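Local coordinates for extracellular solute-binding protein (Conexibacter woesei, PDB 4P98), which probably captures a solute outside the cell membrane and delivers it to an ABC transporter, as a lipoprotein of the BMP (PnrA-like) family, at residues E143-V148 against L204-D209; S175-Y180 against R195-K200; V223-V228 against K237-T242. One frame throughout, in Å; residues are numbered along the deposited sequence. Where two conformers were deposited one is given.

Interaction 1 (E143-V148 against L204-D209); sequences EKVGAV and LLVATD
The flat groups of this contact are peptide units, and G146 and V206 meet through theirs: V206 N lies in the plane of the G146 carbonyl, 2.8 Å from G146 O. The V148 carbonyl is approached less squarely, since T208 N, 3.1 Å from V148 O, is tilted 26° from its plane. G146 N to L204 O (3.0 Å) and V148 N to V206 O (2.9 Å) supply the other two rungs. G146 thus bonds to L204 and V206, the residues flanking its register mate L205, and V148 likewise bonds to V206 and T208 around A207. This is parallel pairing, and the short strand axes agree: they approach to 4.6 Å with 26° between their N-to-C directions.

On the two faces of the sheet the side chains differ. On the V206 face, V145 turns CG1 anti to its backbone N (chi1 176°), which brings that methyl within 3.9 Å of V206 CG2 and beside L204 CD2; A147 CB meets V206 CB on the same face. Helix 154-170 covers this layer through L167 and I163. L205, A207 and V148 face helix 212-221, where each touches L214. G146 has no side chain on that side, and a beta carbon there would sit tightly against L205 CD2.

At the carboxy-terminal ends a single water bridges V148 O (2.8 Å) and D209 N, while T208 OG1 bonds H160.

The chemistry is that of a central parallel pair in an alpha/beta layer: four bonds satisfy the facing backbone groups from G146 to T208, hydrocarbon fills both faces, and L204 N, where the pairing starts, is buried without a partner.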
loop_
_atom_site.group_PDB
_atom_site.type_symbol
_atom_site.label_atom_id
_atom_site.label_comp_id
_atom_site.label_asym_id
_atom_site.label_seq_id
_atom_site.Cartn_x
_atom_site.Cartn_y
_atom_site.Cartn_z
ATOM N N GLU A 143 -10.917 -7.999 21.882
ATOM C CA GLU A 143 -10.784 -6.870 22.793
ATOM C C GLU A 143 -9.336 -6.463 23.027
ATOM O O GLU A 143 -9.092 -5.389 23.579
ATOM C CB GLU A 143 -11.513 -7.129 24.139
ATOM C CG GLU A 143 -13.059 -7.122 24.085
ATOM C CD GLU A 143 -13.696 -5.940 23.318
ATOM O OE1 GLU A 143 -13.513 -4.748 23.682
ATOM O OE2 GLU A 143 -14.435 -6.216 22.346
ATOM N N LYS A 144 -8.391 -7.301 22.586
ATOM C CA LYS A 144 -6.953 -7.044 22.742
ATOM C C LYS A 144 -6.266 -7.202 21.385
ATOM O O LYS A 144 -6.360 -8.253 20.762
ATOM C CB LYS A 144 -6.338 -8.023 23.752
ATOM C CG LYS A 144 -6.832 -7.843 25.178
ATOM C CD LYS A 144 -6.015 -8.640 26.195
ATOM C CE LYS A 144 -6.482 -8.335 27.614
ATOM N NZ LYS A 144 -5.785 -9.168 28.629
ATOM N N VAL A 145 -5.577 -6.152 20.941
ATOM C CA VAL A 145 -4.984 -6.103 19.610
ATOM C C VAL A 145 -3.498 -5.820 19.756
ATOM O O VAL A 145 -3.089 -4.968 20.558
ATOM C CB VAL A 145 -5.605 -4.981 18.744
ATOM C CG1 VAL A 145 -4.906 -4.886 17.382
ATOM C CG2 VAL A 145 -7.099 -5.212 18.566
ATOM N N GLY A 146 -2.698 -6.538 18.970
ATOM C CA GLY A 146 -1.244 -6.360 18.980
ATOM C C GLY A 146 -0.768 -6.016 17.590
ATOM O O GLY A 146 -1.272 -6.564 16.614
ATOM N N ALA A 147 0.193 -5.097 17.498
ATOM C CA ALA A 147 0.746 -4.695 16.206
ATOM C C ALA A 147 2.259 -4.768 16.226
ATOM O O ALA A 147 2.901 -4.369 17.198
ATOM C CB ALA A 147 0.303 -3.286 15.844
ATOM N N VAL A 148 2.825 -5.265 15.136
ATOM C CA VAL A 148 4.274 -5.319 15.005
ATOM C C VAL A 148 4.717 -4.561 13.777
ATOM O O VAL A 148 4.273 -4.848 12.666
ATOM C CB VAL A 148 4.824 -6.766 14.945
ATOM C CG1 VAL A 148 6.341 -6.748 14.849
ATOM C CG2 VAL A 148 4.398 -7.567 16.167
ATOM N N LEU A 204 -5.590 -10.659 18.123
ATOM C CA LEU A 204 -5.427 -10.350 16.710
ATOM C C LEU A 204 -4.048 -9.715 16.555
ATOM O O LEU A 204 -3.610 -8.936 17.410
ATOM C CB LEU A 204 -6.502 -9.352 16.259
ATOM C CG LEU A 204 -6.340 -8.632 14.917
ATOM C CD1 LEU A 204 -6.843 -9.495 13.776
ATOM C CD2 LEU A 204 -7.084 -7.290 14.932
ATOM N N LEU A 205 -3.384 -10.020 15.453
ATOM C CA LEU A 205 -2.045 -9.486 15.218
ATOM C C LEU A 205 -2.016 -8.697 13.923
ATOM O O LEU A 205 -2.334 -9.226 12.868
ATOM C CB LEU A 205 -1.017 -10.621 15.187
ATOM C CG LEU A 205 -0.729 -11.234 16.565
ATOM C CD1 LEU A 205 -0.039 -12.599 16.483
ATOM C CD2 LEU A 205 0.059 -10.279 17.443
ATOM N N VAL A 206 -1.614 -7.433 14.013
ATOM C CA VAL A 206 -1.562 -6.549 12.855
ATOM C C VAL A 206 -0.112 -6.305 12.444
ATOM O O VAL A 206 0.685 -5.888 13.256
ATOM C CB VAL A 206 -2.214 -5.190 13.172
ATOM C CG1 VAL A 206 -2.306 -4.340 11.914
ATOM C CG2 VAL A 206 -3.590 -5.396 13.784
ATOM N N ALA A 207 0.192 -6.563 11.177
ATOM C CA ALA A 207 1.515 -6.329 10.596
ATOM C C ALA A 207 1.559 -5.009 9.840
ATOM O O ALA A 207 0.704 -4.753 8.981
ATOM C CB ALA A 207 1.862 -7.451 9.635
ATOM N N THR A 208 2.572 -4.194 10.117
ATOM C CA THR A 208 2.830 -3.009 9.286
ATOM C C THR A 208 4.078 -3.135 8.426
ATOM O O THR A 208 4.298 -2.317 7.529
ATOM C CB THR A 208 2.940 -1.739 10.122
ATOM O OG1 THR A 208 4.031 -1.849 11.033
ATOM C CG2 THR A 208 1.651 -1.513 10.880
ATOM N N ASP A 209 4.909 -4.132 8.703
ATOM C CA ASP A 209 6.016 -4.432 7.824
ATOM C C ASP A 209 5.616 -5.663 6.982
ATOM O O ASP A 209 4.468 -5.759 6.563
ATOM C CB ASP A 209 7.311 -4.626 8.627
ATOM C CG ASP A 209 8.554 -4.544 7.748
ATOM O OD1 ASP A 209 8.829 -3.467 7.196
ATOM O OD2 ASP A 209 9.242 -5.564 7.580
HETATM O O HOH W 1 5.028 -6.408 10.504
#

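Interaction 2 (S175-Y180 against R195-K200); sequences SYEETY and RGLLDK
E177 and L197 form the tight part of this contact, where helix 187-199 packs alongside and roughly antiparallel to the edge strand 175-180. L197 CD2 comes up obliquely against the glutamate stem and stops 3.6 Å from E177 CD. The same methyl lies 3.7 Å from T179 OG1, the threonine and leucine side chains passing head to tail. The segment axes are 9.2 Å apart, with 156° between their N-to-C directions.

The looser, outward side is polar. E177 keeps CG anti to its backbone N (chi1 -163°) and extends, so the carboxylate reaches past the leucine to K200, whose exposed chain runs nearly perpendicular to the glutamate's. K200 NZ takes the syn lone pair of E177 OE2 at 2.9 Å in a salt bridge, and K200 CD lies 3.4 Å from E177 OE1. A water donates to both E177 OE1 and L197 O, at a long 3.3 Å from the carboxylate oxygen.

With only an alanine methyl at E177, K200 would probably lose this ionic mate and L197 CD2 the stem that covers it.

The glutamate thus does two jobs: its carbons pack on the buried L197, and its carboxylate pairs with K200 at the surface.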
loop_
_atom_site.group_PDB
_atom_site.type_symbol
_atom_site.label_atom_id
_atom_site.label_comp_id
_atom_site.label_asym_id
_atom_site.label_seq_id
_atom_site.Cartn_x
_atom_site.Cartn_y
_atom_site.Cartn_z
ATOM N N SER A 175 -8.112 -2.797 23.828
ATOM C CA SER A 175 -6.785 -2.406 24.286
ATOM C C SER A 175 -5.784 -2.749 23.186
ATOM O O SER A 175 -6.052 -3.579 22.306
ATOM C CB SER A 175 -6.426 -3.081 25.610
ATOM O OG SER A 175 -6.288 -4.467 25.425
ATOM N N TYR A 176 -4.633 -2.099 23.245
ATOM C CA TYR A 176 -3.693 -2.101 22.133
ATOM C C TYR A 176 -2.265 -2.081 22.663
ATOM O O TYR A 176 -1.949 -1.324 23.581
ATOM C CB TYR A 176 -3.956 -0.879 21.251
ATOM C CG TYR A 176 -2.987 -0.687 20.102
ATOM C CD1 TYR A 176 -3.156 -1.351 18.889
ATOM C CD2 TYR A 176 -1.902 0.165 20.236
ATOM C CE1 TYR A 176 -2.259 -1.158 17.838
ATOM C CE2 TYR A 176 -1.003 0.356 19.205
ATOM C CZ TYR A 176 -1.190 -0.295 18.013
ATOM O OH TYR A 176 -0.280 -0.079 17.013
ATOM N N GLU A 177 -1.418 -2.926 22.082
ATOM C CA GLU A 177 0.015 -2.919 22.363
ATOM C C GLU A 177 0.738 -3.084 21.040
ATOM O O GLU A 177 0.237 -3.737 20.124
ATOM C CB GLU A 177 0.417 -4.053 23.323
ATOM C CG GLU A 177 1.785 -3.844 23.963
ATOM C CD GLU A 177 2.246 -5.005 24.845
ATOM O OE1 GLU A 177 1.396 -5.798 25.327
ATOM O OE2 GLU A 177 3.475 -5.121 25.062
ATOM N N GLU A 178 1.916 -2.493 20.941
ATOM C CA GLU A 178 2.712 -2.613 19.731
ATOM C C GLU A 178 4.192 -2.783 20.073
ATOM O O GLU A 178 4.656 -2.385 21.144
ATOM C CB GLU A 178 2.494 -1.400 18.824
ATOM C CG GLU A 178 3.128 -0.128 19.354
ATOM C CD GLU A 178 2.561 1.136 18.740
ATOM O OE1 GLU A 178 1.865 1.076 17.704
ATOM O OE2 GLU A 178 2.843 2.203 19.306
ATOM N N THR A 179 4.912 -3.391 19.143
ATOM C CA THR A 179 6.336 -3.638 19.280
ATOM C C THR A 179 6.994 -3.351 17.948
ATOM O O THR A 179 6.467 -3.710 16.892
ATOM C CB THR A 179 6.606 -5.114 19.650
ATOM O OG1 THR A 179 5.996 -5.409 20.905
ATOM C CG2 THR A 179 8.088 -5.399 19.765
ATOM N N TYR A 180 8.164 -2.733 18.004
ATOM C CA TYR A 180 8.965 -2.455 16.822
ATOM C C TYR A 180 10.208 -3.352 16.788
ATOM O O TYR A 180 10.895 -3.486 17.791
ATOM C CB TYR A 180 9.367 -0.987 16.837
ATOM C CG TYR A 180 8.191 -0.044 16.714
ATOM C CD1 TYR A 180 7.577 0.177 15.484
ATOM C CD2 TYR A 180 7.692 0.637 17.826
ATOM C CE1 TYR A 180 6.488 1.042 15.367
ATOM C CE2 TYR A 180 6.608 1.499 17.711
ATOM C CZ TYR A 180 6.018 1.702 16.472
ATOM O OH TYR A 180 4.944 2.569 16.351
ATOM N N ARG A 195 4.871 -13.188 18.816
ATOM C CA ARG A 195 4.693 -14.192 19.878
ATOM C C ARG A 195 4.618 -13.528 21.267
ATOM O O ARG A 195 3.806 -13.916 22.109
ATOM C CB ARG A 195 5.827 -15.235 19.818
ATOM C CG ARG A 195 5.685 -16.427 20.754
ATOM C CD ARG A 195 6.734 -17.503 20.443
ATOM N NE ARG A 195 8.119 -17.045 20.567
ATOM C CZ ARG A 195 9.020 -16.913 19.579
ATOM N NH1 ARG A 195 10.245 -16.493 19.880
ATOM N NH2 ARG A 195 8.739 -17.187 18.297
ATOM N N GLY A 196 5.441 -12.513 21.498
ATOM C CA GLY A 196 5.418 -11.787 22.759
ATOM C C GLY A 196 4.067 -11.122 23.024
ATOM O O GLY A 196 3.539 -11.196 24.136
ATOM N N LEU A 197 3.503 -10.493 21.998
ATOM C CA LEU A 197 2.178 -9.867 22.112
ATOM C C LEU A 197 1.083 -10.924 22.302
ATOM O O LEU A 197 0.152 -10.734 23.081
ATOM C CB LEU A 197 1.876 -9.016 20.882
ATOM C CG LEU A 197 2.833 -7.837 20.682
ATOM C CD1 LEU A 197 2.598 -7.179 19.340
ATOM C CD2 LEU A 197 2.677 -6.829 21.792
ATOM N N LEU A 198 1.220 -12.039 21.594
ATOM C CA LEU A 198 0.304 -13.172 21.733
ATOM C C LEU A 198 0.308 -13.730 23.163
ATOM O O LEU A 198 -0.748 -13.917 23.780
ATOM C CB LEU A 198 0.715 -14.248 20.740
ATOM C CG LEU A 198 -0.168 -15.449 20.496
ATOM C CD1 LEU A 198 -1.530 -14.989 19.986
ATOM C CD2 LEU A 198 0.535 -16.347 19.481
ATOM N N ASP A 199 1.502 -13.964 23.693
ATOM C CA ASP A 199 1.665 -14.453 25.066
ATOM C C ASP A 199 1.050 -13.523 26.109
ATOM O O ASP A 199 0.527 -13.980 27.117
ATOM C CB ASP A 199 3.141 -14.646 25.390
ATOM C CG ASP A 199 3.774 -15.772 24.608
ATOM O OD1 ASP A 199 3.045 -16.554 23.962
ATOM O OD2 ASP A 199 5.019 -15.867 24.629
ATOM N N LYS A 200 1.117 -12.223 25.855
ATOM C CA LYS A 200 0.480 -11.238 26.724
ATOM C C LYS A 200 -1.035 -11.151 26.551
ATOM O O LYS A 200 -1.688 -10.508 27.355
ATOM C CB LYS A 200 1.107 -9.851 26.525
ATOM C CG LYS A 200 2.494 -9.730 27.116
ATOM C CD LYS A 200 3.085 -8.388 26.746
ATOM C CE LYS A 200 4.536 -8.270 27.143
ATOM N NZ LYS A 200 5.093 -6.977 26.639
HETATM O O HOH W 2 -0.596 -7.842 23.697
#

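Interaction 3 (V223-V228 against K237-T242); sequences VPTIGV and KAVNIT
T225 and N240 lie opposite each other in a parallel bridge, and main-chain hydrogen bonds make up the first group of interactions. T225 N reaches V239 O at 2.8 Å, and T225 O receives I241 N at 2.9 Å, so T225 bonds to the residues flanking N240. Farther on, G227 N meets T242 O at 3.0 Å. G227 has a positive phi of 96°, a conformation in which a beta carbon would press on the preceding carbonyl oxygen.

Side-chain hydrogen bonds gather on N240 OD1. T225 OG1 donates to it at 2.8 Å, in the carbonyl plane and on a lone pair; V228 N adds a second bond of 3.2 Å from 44° above that plane. N240 holds CG anti to its backbone N (chi1 -164°), which carries the amide toward the bend at G227 and V228. N240 ND2 is bonded to T243, so both ends of the amide are held and its rotation is fixed.

Weaker CH...O contacts accompany these bonds, among them I226 CA to T242 O at 3.4 Å. Apolar packing centres on P224 and I241, which run alongside each other, with P224 CB 3.6 Å from I241 CD1. I226 lies against helix 125-137.

Across this short beta-alpha-beta unit, then, three main-chain bonds join the two segments, and the N240 amide probably adds to the hold by tying T225 to the backbone at V228.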
loop_
_atom_site.group_PDB
_atom_site.type_symbol
_atom_site.label_atom_id
_atom_site.label_comp_id
_atom_site.label_asym_id
_atom_site.label_seq_id
_atom_site.Cartn_x
_atom_site.Cartn_y
_atom_site.Cartn_z
ATOM N N VAL A 223 -4.731 -17.287 16.091
ATOM C CA VAL A 223 -5.353 -15.942 16.057
ATOM C C VAL A 223 -5.359 -15.409 14.634
ATOM O O VAL A 223 -4.552 -15.817 13.808
ATOM C CB VAL A 223 -4.687 -14.902 16.978
ATOM C CG1 VAL A 223 -4.837 -15.289 18.440
ATOM C CG2 VAL A 223 -3.226 -14.678 16.618
ATOM N N PRO A 224 -6.293 -14.494 14.328
ATOM C CA PRO A 224 -6.288 -13.948 12.977
ATOM C C PRO A 224 -5.236 -12.843 12.814
ATOM O O PRO A 224 -4.765 -12.300 13.797
ATOM C CB PRO A 224 -7.702 -13.353 12.842
ATOM C CG PRO A 224 -8.057 -12.976 14.234
ATOM C CD PRO A 224 -7.479 -14.074 15.088
ATOM N N THR A 225 -4.900 -12.519 11.570
ATOM C CA THR A 225 -4.038 -11.383 11.290
ATOM C C THR A 225 -4.703 -10.362 10.344
ATOM O O THR A 225 -5.688 -10.659 9.649
ATOM C CB THR A 225 -2.671 -11.801 10.708
ATOM O OG1 THR A 225 -2.820 -12.342 9.393
ATOM C CG2 THR A 225 -1.971 -12.817 11.614
ATOM N N ILE A 226 -4.137 -9.159 10.354
ATOM C CA ILE A 226 -4.411 -8.117 9.360
ATOM C C ILE A 226 -3.064 -7.616 8.833
ATOM O O ILE A 226 -2.134 -7.427 9.615
ATOM C CB ILE A 226 -5.173 -6.942 10.003
ATOM C CG1 ILE A 226 -6.585 -7.381 10.376
ATOM C CG2 ILE A 226 -5.244 -5.738 9.058
ATOM C CD1 ILE A 226 -7.321 -6.386 11.255
ATOM N N GLY A 227 -2.944 -7.425 7.520
ATOM C CA GLY A 227 -1.796 -6.709 6.952
ATOM C C GLY A 227 -0.641 -7.546 6.452
ATOM O O GLY A 227 0.341 -6.999 5.952
ATOM N N VAL A 228 -0.763 -8.869 6.555
ATOM C CA VAL A 228 0.318 -9.765 6.166
ATOM C C VAL A 228 0.462 -9.830 4.653
ATOM O O VAL A 228 -0.521 -9.848 3.928
ATOM C CB VAL A 228 0.134 -11.181 6.764
ATOM C CG1 VAL A 228 1.232 -12.114 6.284
ATOM C CG2 VAL A 228 0.106 -11.098 8.276
ATOM N N LYS A 237 -1.779 -17.291 4.871
ATOM C CA LYS A 237 -2.839 -16.567 4.155
ATOM C C LYS A 237 -4.210 -16.927 4.711
ATOM O O LYS A 237 -5.091 -16.080 4.802
ATOM C CB LYS A 237 -2.775 -16.826 2.642
ATOM C CG LYS A 237 -1.621 -16.108 1.947
ATOM C CD LYS A 237 -1.834 -15.976 0.442
ATOM C CE LYS A 237 -1.612 -17.302 -0.271
ATOM N NZ LYS A 237 -1.774 -17.172 -1.749
ATOM N N ALA A 238 -4.380 -18.177 5.125
ATOM C CA ALA A 238 -5.652 -18.635 5.657
ATOM C C ALA A 238 -6.082 -17.916 6.936
ATOM O O ALA A 238 -7.254 -17.906 7.253
ATOM C CB ALA A 238 -5.628 -20.148 5.878
ATOM N N VAL A 239 -5.158 -17.302 7.674
ATOM C CA VAL A 239 -5.543 -16.577 8.884
ATOM C C VAL A 239 -5.538 -15.047 8.705
ATOM O O VAL A 239 -5.854 -14.325 9.624
ATOM C CB VAL A 239 -4.691 -16.995 10.101
ATOM C CG1 VAL A 239 -4.814 -18.501 10.304
ATOM C CG2 VAL A 239 -3.227 -16.583 9.941
ATOM N N ASN A 240 -5.173 -14.572 7.522
ATOM C CA ASN A 240 -5.179 -13.128 7.250
ATOM C C ASN A 240 -6.553 -12.684 6.744
ATOM O O ASN A 240 -6.950 -13.012 5.630
ATOM C CB ASN A 240 -4.095 -12.759 6.248
ATOM C CG ASN A 240 -3.798 -11.266 6.236
ATOM O OD1 ASN A 240 -3.299 -10.701 7.220
ATOM N ND2 ASN A 240 -4.083 -10.627 5.109
ATOM N N ILE A 241 -7.257 -11.942 7.584
ATOM C CA ILE A 241 -8.608 -11.463 7.288
ATOM C C ILE A 241 -8.556 -10.590 6.051
ATOM O O ILE A 241 -9.230 -10.851 5.044
ATOM C CB ILE A 241 -9.180 -10.674 8.473
ATOM C CG1 ILE A 241 -9.362 -11.585 9.675
ATOM C CG2 ILE A 241 -10.538 -10.068 8.115
ATOM C CD1 ILE A 241 -9.500 -10.838 10.987
ATOM N N THR A 242 -7.684 -9.591 6.105
ATOM C CA THR A 242 -7.547 -8.668 5.010
ATOM C C THR A 242 -6.287 -7.833 5.197
ATOM O O THR A 242 -5.666 -7.866 6.248
ATOM C CB THR A 242 -8.789 -7.742 4.935
ATOM O OG1 THR A 242 -8.752 -6.967 3.723
ATOM C CG2 THR A 242 -8.848 -6.839 6.135
#

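In the fold
All three interactions belong to one lobe, built round the parallel sheet ordered 175-180, 144-149, 205-207, 225-226, 240-242. Interaction 1 pairs strands near its middle, interaction 3 pairs the last two, and interaction 2 lays helix 187-199 against the opposite edge strand. The centres of interactions 1 and 2 lie about 7 Å apart. Those of interactions 1 and 3 are about 10 Å apart. For interactions 2 and 3 the centres are about 16 Å apart. Along the chain, both segments of interaction 2 fall between those of interaction 1, and interaction 3 follows. Backbone bonds from E143 and V145 to S175, and from L205 and A207 to I226, join them into one sheet, consistent with a lobe of a two-domain periplasmic-binding-protein fold.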